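Local coordinates for periplasmic binding protein (Veillonella parvula, PDB 4OVK) that probably captures a solute outside the cell membrane and delivers it to an ABC transporter, at residues P244-Y248 and Q249-E253. Residues are numbered along the deposited sequence; the frame is centred on the assembly and turned at random. Where two conformers were deposited one is given.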
# COMPACT_ATOMS: atom_id res chain seq x y z
N PRO A 244 -3.95 19.28 3.43
CA PRO A 244 -5.21 19.93 3.81
C PRO A 244 -5.25 21.47 3.70
O PRO A 244 -6.25 22.03 3.26
CB PRO A 244 -5.39 19.48 5.26
CG PRO A 244 -4.70 18.15 5.32
CD PRO A 244 -3.47 18.37 4.48
N ASP A 245 -4.19 22.15 4.10
CA ASP A 245 -4.15 23.61 4.01
C ASP A 245 -4.27 24.12 2.57
O ASP A 245 -4.71 25.26 2.35
CB ASP A 245 -2.92 24.18 4.73
CG ASP A 245 -3.08 24.22 6.25
OD1 ASP A 245 -4.20 23.98 6.77
OD2 ASP A 245 -2.07 24.50 6.94
N ASP A 246 -3.92 23.30 1.58
CA ASP A 246 -4.13 23.67 0.15
C ASP A 246 -5.62 23.82 -0.19
O ASP A 246 -6.01 24.67 -1.01
CB ASP A 246 -3.51 22.62 -0.77
CG ASP A 246 -1.99 22.48 -0.56
OD1 ASP A 246 -1.35 23.47 -0.12
OD2 ASP A 246 -1.45 21.37 -0.83
N ILE A 247 -6.44 22.98 0.43
CA ILE A 247 -7.89 23.04 0.28
C ILE A 247 -8.46 24.16 1.16
O ILE A 247 -9.24 24.98 0.69
CB ILE A 247 -8.54 21.69 0.66
CG1 ILE A 247 -8.11 20.55 -0.26
CG2 ILE A 247 -10.06 21.81 0.70
CD1 ILE A 247 -8.52 20.66 -1.71
N TYR A 248 -8.08 24.19 2.43
CA TYR A 248 -8.60 25.20 3.37
C TYR A 248 -8.34 26.64 2.90
O TYR A 248 -9.19 27.52 3.09
CB TYR A 248 -8.00 25.01 4.77
CG TYR A 248 -8.37 23.70 5.46
CD1 TYR A 248 -9.65 23.17 5.38
CD2 TYR A 248 -7.42 23.01 6.22
CE1 TYR A 248 -9.98 21.99 6.02
CE2 TYR A 248 -7.74 21.82 6.86
CZ TYR A 248 -9.02 21.31 6.76
OH TYR A 248 -9.35 20.15 7.41
N GLN A 249 -7.18 26.87 2.30
CA GLN A 249 -6.80 28.21 1.82
C GLN A 249 -7.03 28.42 0.32
O GLN A 249 -6.54 29.40 -0.25
CB GLN A 249 -5.35 28.49 2.18
CG GLN A 249 -5.04 28.39 3.66
CD GLN A 249 -3.71 29.02 4.02
OE1 GLN A 249 -3.31 30.04 3.44
NE2 GLN A 249 -3.01 28.42 4.97
N ASP A 250 -7.77 27.51 -0.32
CA ASP A 250 -8.11 27.59 -1.75
C ASP A 250 -6.92 28.00 -2.59
O ASP A 250 -6.92 29.03 -3.27
CB ASP A 250 -9.32 28.52 -1.98
CG ASP A 250 -10.65 27.81 -1.81
OD1 ASP A 250 -10.88 26.75 -2.45
OD2 ASP A 250 -11.49 28.32 -1.03
N LYS A 251 -5.88 27.18 -2.53
CA LYS A 251 -4.68 27.39 -3.32
C LYS A 251 -4.78 26.80 -4.71
O LYS A 251 -3.88 27.01 -5.52
CB LYS A 251 -3.49 26.78 -2.60
CG LYS A 251 -3.27 27.33 -1.20
CD LYS A 251 -1.98 26.76 -0.62
CE LYS A 251 -1.90 26.93 0.88
NZ LYS A 251 -0.74 26.19 1.46
N LEU A 252 -5.86 26.08 -5.01
CA LEU A 252 -5.95 25.33 -6.26
C LEU A 252 -6.75 26.09 -7.33
O LEU A 252 -7.95 26.37 -7.14
CB LEU A 252 -6.57 23.95 -6.01
CG LEU A 252 -5.88 23.15 -4.90
CD1 LEU A 252 -6.60 21.82 -4.68
CD2 LEU A 252 -4.40 22.95 -5.21
N GLU A 253 -6.08 26.41 -8.44
CA GLU A 253 -6.68 27.19 -9.53
C GLU A 253 -7.91 26.54 -10.11
O GLU A 253 -7.91 25.33 -10.37
CB GLU A 253 -5.67 27.43 -10.66
CG GLU A 253 -5.03 28.81 -10.64
CD GLU A 253 -4.07 29.01 -11.80
OE1 GLU A 253 -4.52 29.44 -12.88
OE2 GLU A 253 -2.88 28.72 -11.61
O HOH W 1 -11.70 26.39 1.04
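Asp246 and Lys251 meet across a Schellman motif that ends the short helix 244-248. Two backbone bonds define the turn. Lys251 N donates to Asp246 O at 2.9 Å, nearly straight and in the carbonyl plane. Asp250 N reaches Ile247 O at 3.1 Å from well above the plane of the Ile247 carbonyl. Asp250 is the C-prime residue, with a positive phi of 43°. Lys251 then folds back over the last turn. Its extended chain crosses Asp246 at a slant, with CD 3.4 Å from Asp246 OD1. The tip makes a salt bridge, Lys251 NZ to Asp246 OD1, at 3.2 Å, nearly along the C-O axis. Asp246 CG lies beside its own backbone N (chi1 -60°), and from there the other oxygen, OD2, accepts from Arg243 N. With an alanine in place of Asp246, the Lys251 ammonium is likely to lose its mate and the Arg243 amide this acceptor. On the buried side, Ile247 CD1 touches Leu252 CD1 at 3.7 Å. Trp257 and Val263, the latter from helix 261-264, also pack on Ile247. Asp250 OD1 accepts from Trp257 N. Water 1 lies 2.9 Å from Ile247 O and also near Asp250 OD2, and can donate to either, weakly to the second.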